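Local coordinates for protein endoglucanase (Clostridium thermocellum, PDB 2E4T) that probably hydrolyses internal beta-1,4 links of cellulose and xyloglucan, as the family 44 glycoside hydrolase module of a longer cellulase, at residues Leu72-Gly77 and Gly81-Pro86; Ser132-Val137 and Pro195-Asp200; Tyr224-Gly229 and Gly352-Ile357. All coordinates share one frame; numbering follows the deposited sequence. Where two conformers were deposited one is given.

Contact 1 (Leu72-Gly77 and Gly81-Pro86)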
loop_
_atom_site.group_PDB
_atom_site.type_symbol
_atom_site.label_atom_id
_atom_site.label_comp_id
_atom_site.label_asym_id
_atom_site.label_seq_id
_atom_site.Cartn_x
_atom_site.Cartn_y
_atom_site.Cartn_z
ATOM N N LEU A 72 15.375 8.717 -12.213
ATOM C CA LEU A 72 14.285 9.215 -11.373
ATOM C C LEU A 72 13.953 10.678 -11.704
ATOM O O LEU A 72 12.799 11.094 -11.518
ATOM C CB LEU A 72 14.562 9.035 -9.888
ATOM C CG LEU A 72 14.492 7.608 -9.398
ATOM C CD1 LEU A 72 14.920 7.532 -7.947
ATOM C CD2 LEU A 72 13.058 7.026 -9.573
ATOM N N LEU A 73 14.943 11.473 -12.127
ATOM C CA LEU A 73 14.692 12.822 -12.590
ATOM C C LEU A 73 13.767 12.822 -13.814
ATOM O O LEU A 73 12.804 13.580 -13.931
ATOM C CB LEU A 73 16.007 13.535 -12.929
ATOM C CG LEU A 73 16.859 13.883 -11.718
ATOM C CD1 LEU A 73 18.335 14.084 -12.152
ATOM C CD2 LEU A 73 16.302 15.098 -11.008
ATOM N N GLU A 74 14.095 11.949 -14.778
ATOM C CA GLU A 74 13.344 11.859 -16.012
ATOM C C GLU A 74 11.949 11.287 -15.769
ATOM O O GLU A 74 10.936 11.903 -16.158
ATOM C CB GLU A 74 14.127 10.987 -17.003
ATOM C CG GLU A 74 15.396 11.613 -17.413
ATOM C CD GLU A 74 16.212 10.593 -18.194
ATOM O OE1 GLU A 74 15.705 10.040 -19.204
ATOM O OE2 GLU A 74 17.368 10.295 -17.836
ATOM N N ASP A 75 11.872 10.159 -15.089
ATOM C CA ASP A 75 10.581 9.510 -14.860
ATOM C C ASP A 75 9.654 10.344 -13.999
ATOM O O ASP A 75 8.417 10.292 -14.185
ATOM C CB ASP A 75 10.757 8.156 -14.228
ATOM C CG ASP A 75 9.436 7.408 -14.132
ATOM O OD1 ASP A 75 8.936 6.990 -15.197
ATOM O OD2 ASP A 75 8.860 7.266 -13.047
ATOM N N GLY A 76 10.226 11.109 -13.057
ATOM C CA GLY A 76 9.400 11.956 -12.214
ATOM C C GLY A 76 8.999 13.255 -12.861
ATOM O O GLY A 76 8.224 14.023 -12.245
ATOM N N GLY A 77 9.483 13.586 -14.035
ATOM C CA GLY A 77 9.151 14.847 -14.684
ATOM C C GLY A 77 9.822 16.049 -14.052
ATOM O O GLY A 77 9.264 17.154 -14.066
ATOM N N GLY A 81 16.242 22.299 -15.258
ATOM C CA GLY A 81 16.848 23.368 -14.462
ATOM C C GLY A 81 16.946 23.033 -12.973
ATOM O O GLY A 81 17.656 23.724 -12.257
ATOM N N GLU A 82 16.252 21.981 -12.527
ATOM C CA GLU A 82 16.273 21.552 -11.139
ATOM C C GLU A 82 17.036 20.253 -10.946
ATOM O O GLU A 82 17.053 19.719 -9.825
ATOM C CB GLU A 82 14.839 21.372 -10.644
ATOM C CG GLU A 82 14.070 22.726 -10.604
ATOM C CD GLU A 82 14.737 23.766 -9.668
ATOM O OE1 GLU A 82 14.826 24.937 -10.091
ATOM O OE2 GLU A 82 15.227 23.426 -8.544
ATOM N N TRP A 83 17.683 19.704 -11.989
ATOM C CA TRP A 83 18.350 18.413 -11.848
ATOM C C TRP A 83 19.459 18.438 -10.804
ATOM O O TRP A 83 19.705 17.407 -10.198
ATOM C CB TRP A 83 18.861 17.918 -13.185
ATOM C CG TRP A 83 17.783 17.324 -14.041
ATOM C CD1 TRP A 83 16.432 17.481 -13.889
ATOM C CD2 TRP A 83 17.980 16.449 -15.145
ATOM N NE1 TRP A 83 15.748 16.701 -14.848
ATOM C CE2 TRP A 83 16.698 16.076 -15.621
ATOM C CE3 TRP A 83 19.134 15.944 -15.781
ATOM C CZ2 TRP A 83 16.539 15.189 -16.672
ATOM C CZ3 TRP A 83 18.988 15.086 -16.815
ATOM C CH2 TRP A 83 17.697 14.723 -17.270
ATOM N N SER A 84 20.129 19.572 -10.607
ATOM C CA SER A 84 21.182 19.623 -9.612
ATOM C C SER A 84 20.691 20.201 -8.283
ATOM O O SER A 84 21.492 20.348 -7.376
ATOM C CB SER A 84 22.352 20.485 -10.106
ATOM O OG SER A 84 21.887 21.804 -10.327
ATOM N N THR A 85 19.383 20.482 -8.117
ATOM C CA THR A 85 18.894 20.984 -6.849
ATOM C C THR A 85 18.665 19.817 -5.911
ATOM O O THR A 85 18.024 18.798 -6.321
ATOM C CB THR A 85 17.608 21.757 -7.028
ATOM O OG1 THR A 85 17.848 22.797 -7.956
ATOM C CG2 THR A 85 17.030 22.323 -5.747
ATOM N N PRO A 86 19.188 19.857 -4.681
ATOM C CA PRO A 86 18.996 18.741 -3.749
ATOM C C PRO A 86 17.524 18.343 -3.658
ATOM O O PRO A 86 16.626 19.192 -3.580
ATOM C CB PRO A 86 19.535 19.248 -2.409
ATOM C CG PRO A 86 20.613 20.263 -2.863
ATOM C CD PRO A 86 19.971 20.959 -4.074
#
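Leu73 lies over one face of the Trp83 indole where the chain leaves the short helix that holds Leu73 and turns back, a helix-to-loop packing closed by a Schellman motif at Gly77 and followed by a type I turn from Glu82 to Thr85. The leucine meets the ring with CB and both methyls. CB stands over the five-membered ring, 3.8 Å from its centroid and 17° off the normal, a clear CH-pi contact. CD2 reaches Trp83 CD1 at 3.7 Å, while CD1 rests against the CG and CD2 end of the same indole. Leu73 CG is turned anti to its carbonyl carbon (chi1 -71°), which brings both methyls against the ring. Glu74 adds a slanting contact: its CG comes within 3.8 Å of Trp83 CZ2. Beyond CG the chain is extended, and OE2 is hydrogen-bonded to Thr70 OG1. The carboxylate plane is tilted 21° from that of the indole. Glu74 is the exposed member of the contact, whereas Leu73 is buried, also touching Ser88 and Val89 of helix 88-99. The same leucine touches Val78, one of the three residues that link the two segments. That residue also helps fix the rotation of the ring beneath the leucine, for the indole N-H is spent on its carbonyl, Trp83 NE1 being hydrogen-bonded to Val78 O.

Contact 2 (Ser132-Val137 and Pro195-Asp200)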
loop_
_atom_site.group_PDB
_atom_site.type_symbol
_atom_site.label_atom_id
_atom_site.label_comp_id
_atom_site.label_asym_id
_atom_site.label_seq_id
_atom_site.Cartn_x
_atom_site.Cartn_y
_atom_site.Cartn_z
ATOM N N SER A 132 34.444 4.422 -5.677
ATOM C CA SER A 132 34.210 5.764 -6.179
ATOM C C SER A 132 32.796 5.929 -6.733
ATOM O O SER A 132 32.336 7.078 -6.906
ATOM C CB SER A 132 35.206 6.100 -7.315
ATOM O OG SER A 132 34.988 5.294 -8.431
ATOM N N ARG A 133 32.103 4.822 -7.027
ATOM C CA ARG A 133 30.763 4.909 -7.613
ATOM C C ARG A 133 29.673 5.168 -6.557
ATOM O O ARG A 133 28.512 5.360 -6.951
ATOM C CB ARG A 133 30.423 3.626 -8.372
ATOM C CG ARG A 133 31.460 3.264 -9.442
ATOM C CD ARG A 133 31.695 4.341 -10.480
ATOM N NE ARG A 133 30.465 4.788 -11.135
ATOM C CZ ARG A 133 29.829 4.116 -12.088
ATOM N NH1 ARG A 133 30.294 2.945 -12.520
ATOM N NH2 ARG A 133 28.695 4.628 -12.588
ATOM N N TRP A 134 30.030 5.151 -5.280
ATOM C CA TRP A 134 29.026 5.202 -4.215
ATOM C C TRP A 134 29.406 6.200 -3.157
ATOM O O TRP A 134 30.613 6.419 -2.871
ATOM C CB TRP A 134 28.936 3.795 -3.552
ATOM C CG TRP A 134 28.573 2.702 -4.482
ATOM C CD1 TRP A 134 29.402 1.740 -4.969
ATOM C CD2 TRP A 134 27.281 2.441 -5.065
ATOM N NE1 TRP A 134 28.738 0.882 -5.803
ATOM C CE2 TRP A 134 27.418 1.294 -5.891
ATOM C CE3 TRP A 134 26.045 3.105 -5.010
ATOM C CZ2 TRP A 134 26.336 0.781 -6.594
ATOM C CZ3 TRP A 134 24.985 2.606 -5.734
ATOM C CH2 TRP A 134 25.139 1.447 -6.513
ATOM N N LYS A 135 28.387 6.715 -2.479
ATOM C CA LYS A 135 28.570 7.456 -1.233
ATOM C C LYS A 135 27.968 6.643 -0.087
ATOM O O LYS A 135 26.890 6.027 -0.251
ATOM C CB LYS A 135 27.867 8.811 -1.296
ATOM C CG LYS A 135 28.354 9.722 -2.404
ATOM C CD LYS A 135 29.816 10.071 -2.316
ATOM C CE LYS A 135 30.251 11.020 -3.430
ATOM N NZ LYS A 135 31.728 11.324 -3.305
ATOM N N GLU A 136 28.661 6.596 1.046
ATOM C CA GLU A 136 28.177 5.897 2.205
ATOM C C GLU A 136 27.065 6.692 2.895
ATOM O O GLU A 136 27.238 7.893 3.129
ATOM C CB GLU A 136 29.356 5.677 3.194
ATOM C CG GLU A 136 28.941 4.872 4.435
ATOM C CD GLU A 136 30.006 4.790 5.483
ATOM O OE1 GLU A 136 31.203 4.645 5.128
ATOM O OE2 GLU A 136 29.653 4.875 6.704
ATOM N N VAL A 137 25.963 6.020 3.216
ATOM C CA VAL A 137 24.904 6.666 3.961
ATOM C C VAL A 137 25.166 6.580 5.445
ATOM O O VAL A 137 25.485 5.502 5.975
ATOM C CB VAL A 137 23.549 5.976 3.659
ATOM C CG1 VAL A 137 22.474 6.544 4.562
ATOM C CG2 VAL A 137 23.209 6.214 2.167
ATOM N N PRO A 195 22.906 -5.988 -5.473
ATOM C CA PRO A 195 24.125 -6.645 -4.980
ATOM C C PRO A 195 25.369 -5.735 -4.995
ATOM O O PRO A 195 26.332 -6.040 -4.292
ATOM C CB PRO A 195 24.287 -7.835 -5.958
ATOM C CG PRO A 195 23.650 -7.326 -7.241
ATOM C CD PRO A 195 22.397 -6.594 -6.734
ATOM N N ARG A 196 25.375 -4.698 -5.836
ATOM C CA ARG A 196 26.526 -3.790 -5.890
ATOM C C ARG A 196 26.518 -2.800 -4.727
ATOM O O ARG A 196 27.555 -2.136 -4.495
ATOM C CB ARG A 196 26.596 -3.024 -7.221
ATOM C CG ARG A 196 26.437 -3.740 -8.507
ATOM C CD ARG A 196 27.642 -4.494 -9.098
ATOM N NE ARG A 196 27.470 -5.510 -10.015
ATOM C CZ ARG A 196 27.340 -6.781 -9.761
ATOM N NH1 ARG A 196 27.227 -7.421 -8.584
ATOM N NH2 ARG A 196 27.186 -7.454 -10.864
ATOM N N ILE A 197 25.382 -2.686 -4.024
ATOM C CA ILE A 197 25.300 -1.913 -2.774
ATOM C C ILE A 197 25.464 -2.803 -1.562
ATOM O O ILE A 197 26.187 -2.456 -0.609
ATOM C CB ILE A 197 23.922 -1.176 -2.711
ATOM C CG1 ILE A 197 23.803 -0.166 -3.829
ATOM C CG2 ILE A 197 23.769 -0.513 -1.301
ATOM C CD1 ILE A 197 22.473 0.570 -3.890
ATOM N N HIS A 198 24.789 -3.970 -1.572
ATOM C CA HIS A 198 24.643 -4.794 -0.376
ATOM C C HIS A 198 24.735 -6.252 -0.790
ATOM O O HIS A 198 23.727 -6.979 -0.834
ATOM C CB HIS A 198 23.292 -4.498 0.275
ATOM C CG HIS A 198 23.132 -5.055 1.647
ATOM N ND1 HIS A 198 23.045 -6.399 1.944
ATOM C CD2 HIS A 198 23.026 -4.404 2.822
ATOM C CE1 HIS A 198 22.920 -6.557 3.265
ATOM N NE2 HIS A 198 22.893 -5.341 3.806
ATOM N N PRO A 199 25.943 -6.734 -1.107
ATOM C CA PRO A 199 26.099 -8.078 -1.634
ATOM C C PRO A 199 25.693 -9.194 -0.685
ATOM O O PRO A 199 25.348 -10.299 -1.150
ATOM C CB PRO A 199 27.604 -8.174 -1.971
ATOM C CG PRO A 199 28.264 -7.115 -1.062
ATOM C CD PRO A 199 27.241 -5.993 -1.105
ATOM N N ASP A 200 25.816 -8.981 0.622
ATOM C CA ASP A 200 25.545 -10.054 1.563
ATOM C C ASP A 200 24.029 -10.144 1.841
ATOM O O ASP A 200 23.335 -9.111 1.895
ATOM C CB ASP A 200 26.319 -9.821 2.861
ATOM C CG ASP A 200 27.835 -9.836 2.639
ATOM O OD1 ASP A 200 28.301 -10.546 1.702
ATOM O OD2 ASP A 200 28.541 -9.159 3.439
#
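Trp134 and Ile197, both buried, form the close half of this contact, the isoleucine chain crossing the tryptophan at about a right angle. Ile197 CG1 presses over the six-membered ring, 3.4 Å from Trp134 CH2, and lies 3.8 Å from the ring centroid, 26° off the normal: a CH-pi contact made by a methylene. The terminal CD1 continues across the same benzo end, 3.7 Å from Trp134 CZ3. With CG1 anti to the carbonyl carbon (chi1 -64°), this branch is the one delivered to the ring.

The Arg196 half is looser and partly exposed to solvent. Its CB is 3.9 Å from Trp134 CZ2; in the conformer given, the chain then bends at chi2 and leads its guanidinium away. Arg196 O approaches Trp134 NE1 to 3.5 Å, but at an angle too poor for a hydrogen bond; the indole N-H makes a weak one to the carbonyl of Glu127 instead.

Trp134 opens the strand 134-138, the middle one of a small three-stranded sheet, with Tyr114 and Ser116 of strand 114-116 touching its side chain. Thus the sheet that carries Tyr155, a calcium ligand, on strand 155-157 is packed against the loop between helices 190-193 and 204-221.

Contact 3 (Tyr224-Gly229 and Gly352-Ile357)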
loop_
_atom_site.group_PDB
_atom_site.type_symbol
_atom_site.label_atom_id
_atom_site.label_comp_id
_atom_site.label_asym_id
_atom_site.label_seq_id
_atom_site.Cartn_x
_atom_site.Cartn_y
_atom_site.Cartn_z
ATOM N N TYR A 224 7.067 14.172 14.561
ATOM C CA TYR A 224 5.702 13.822 14.180
ATOM C C TYR A 224 5.679 12.874 12.990
ATOM O O TYR A 224 4.595 12.363 12.622
ATOM C CB TYR A 224 4.923 15.109 13.799
ATOM C CG TYR A 224 4.986 16.084 14.942
ATOM C CD1 TYR A 224 4.231 15.928 16.075
ATOM C CD2 TYR A 224 5.859 17.157 14.900
ATOM C CE1 TYR A 224 4.372 16.841 17.157
ATOM C CE2 TYR A 224 6.008 18.088 15.937
ATOM C CZ TYR A 224 5.282 17.893 17.072
ATOM O OH TYR A 224 5.391 18.772 18.129
ATOM N N ALA A 225 6.819 12.633 12.347
ATOM C CA ALA A 225 6.830 11.788 11.147
ATOM C C ALA A 225 6.632 10.326 11.538
ATOM O O ALA A 225 7.150 9.875 12.573
ATOM C CB ALA A 225 8.160 11.979 10.422
ATOM N N GLU A 226 5.928 9.600 10.680
ATOM C CA GLU A 226 5.687 8.172 10.913
ATOM C C GLU A 226 6.736 7.354 10.187
ATOM O O GLU A 226 6.995 7.604 8.993
ATOM C CB GLU A 226 4.280 7.809 10.425
ATOM C CG GLU A 226 3.244 8.360 11.367
ATOM C CD GLU A 226 1.809 8.068 10.956
ATOM O OE1 GLU A 226 1.467 8.160 9.758
ATOM O OE2 GLU A 226 1.015 7.736 11.840
ATOM N N ILE A 227 7.280 6.369 10.899
ATOM C CA ILE A 227 8.260 5.448 10.316
ATOM C C ILE A 227 7.580 4.142 9.962
ATOM O O ILE A 227 6.891 3.500 10.781
ATOM C CB ILE A 227 9.420 5.219 11.349
ATOM C CG1 ILE A 227 10.267 6.478 11.470
ATOM C CG2 ILE A 227 10.238 3.986 10.962
ATOM C CD1 ILE A 227 11.204 6.707 10.203
ATOM N N PHE A 228 7.807 3.744 8.691
ATOM C CA PHE A 228 7.263 2.536 8.092
ATOM C C PHE A 228 8.399 1.530 7.862
ATOM O O PHE A 228 9.461 1.902 7.326
ATOM C CB PHE A 228 6.691 2.859 6.678
ATOM C CG PHE A 228 5.409 3.647 6.646
ATOM C CD1 PHE A 228 5.317 4.920 7.197
ATOM C CD2 PHE A 228 4.289 3.112 6.010
ATOM C CE1 PHE A 228 4.139 5.651 7.117
ATOM C CE2 PHE A 228 3.114 3.856 5.911
ATOM C CZ PHE A 228 3.039 5.136 6.487
ATOM N N GLY A 229 8.151 0.265 8.202
ATOM C CA GLY A 229 9.086 -0.774 7.841
ATOM C C GLY A 229 8.459 -2.120 8.138
ATOM O O GLY A 229 7.441 -2.193 8.841
ATOM N N GLY A 352 -0.730 -1.059 18.981
ATOM C CA GLY A 352 -0.791 0.325 18.570
ATOM C C GLY A 352 -0.046 0.612 17.253
ATOM O O GLY A 352 -0.182 1.692 16.686
ATOM N N THR A 353 0.762 -0.345 16.795
ATOM C CA THR A 353 1.406 -0.224 15.491
ATOM C C THR A 353 0.339 -0.341 14.397
ATOM O O THR A 353 -0.574 -1.167 14.504
ATOM C CB THR A 353 2.483 -1.311 15.358
ATOM O OG1 THR A 353 3.384 -1.198 16.471
ATOM C CG2 THR A 353 3.275 -1.203 14.072
ATOM N N LYS A 354 0.472 0.502 13.370
ATOM C CA LYS A 354 -0.454 0.486 12.264
ATOM C C LYS A 354 0.030 -0.528 11.191
ATOM O O LYS A 354 1.153 -1.060 11.310
ATOM C CB LYS A 354 -0.544 1.909 11.651
ATOM C CG LYS A 354 -1.060 2.938 12.636
ATOM C CD LYS A 354 -0.817 4.393 12.229
ATOM C CE LYS A 354 -1.319 5.389 13.210
ATOM N NZ LYS A 354 -1.458 6.745 12.722
ATOM N N LEU A 355 -0.806 -0.789 10.191
ATOM C CA LEU A 355 -0.475 -1.761 9.143
ATOM C C LEU A 355 -0.642 -1.101 7.770
ATOM O O LEU A 355 -1.694 -0.481 7.509
ATOM C CB LEU A 355 -1.390 -2.991 9.269
ATOM C CG LEU A 355 -1.195 -4.070 8.206
ATOM C CD1 LEU A 355 0.206 -4.671 8.257
ATOM C CD2 LEU A 355 -2.210 -5.188 8.404
ATOM N N ALA A 356 0.369 -1.251 6.902
ATOM C CA ALA A 356 0.262 -0.716 5.550
ATOM C C ALA A 356 0.674 -1.786 4.544
ATOM O O ALA A 356 1.608 -2.559 4.776
ATOM C CB ALA A 356 1.149 0.521 5.372
ATOM N N ILE A 357 -0.022 -1.765 3.397
ATOM C CA ILE A 357 0.280 -2.643 2.254
ATOM C C ILE A 357 0.782 -1.703 1.160
ATOM O O ILE A 357 -0.001 -1.095 0.433
ATOM C CB ILE A 357 -0.936 -3.465 1.797
ATOM C CG1 ILE A 357 -1.672 -4.115 2.986
ATOM C CG2 ILE A 357 -0.479 -4.445 0.755
ATOM C CD1 ILE A 357 -0.867 -5.080 3.827
#
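Glu226 and Lys354 supply the polar half of the contact, a salt bridge that includes a hydrogen bond. In the lysine conformer given, Lys354 NZ donates to Glu226 OE2 over 2.8 Å and meets that oxygen nearly in line with its C-O bond. Both chains run extended beyond CG and come together at about a right angle, with Lys354 CE following its ammonium to 3.6 Å from Glu226 OE2. The other carboxylate oxygen, OE1, is hydrogen-bonded to the hydroxyls of Tyr387 and Tyr104, so the group has partners at both oxygens, which should limit its rotation. The positive charge and the two hydroxyls would probably stabilise the ionised glutamate.

Strands 226-232 and 354-360 are next-but-one neighbours in the parallel sheet of the TIM-like barrel, with strand 279-284 between them. Their backbones accordingly stay apart, the nearest CA atoms being those of Phe228 and Ala356 at 8.1 Å, and side chains do the bridging.

The apolar interaction lies further along the strands, in a buried setting. Phe228 CE2 is 3.9 Å from Ala356 CB, the methyl approaching the ring obliquely. Phe228 CG stands anti to its carbonyl carbon (chi1 -72°), swinging the ring toward the alanine. Val279 of the intervening strand touches both side chains.

How the contacts relate
The three contacts follow one another along the chain, and none nests or crosses. From the N terminus, contact 1 closes first, with three residues between its segments, and folds helix 71-75 onto the run leading to helix 88-99. Contact 2 then closes a loop of 57 residues and joins the three-stranded sheet to the segment before helix 204-221. Contact 3 spans 122 residues and links strands 226-232 and 354-360 across the strand between them. Contacts 1 and 2 lie on one side of the chain's centre, their centres about 22 Å apart; contact 3 sits nearer the middle, and none touches another.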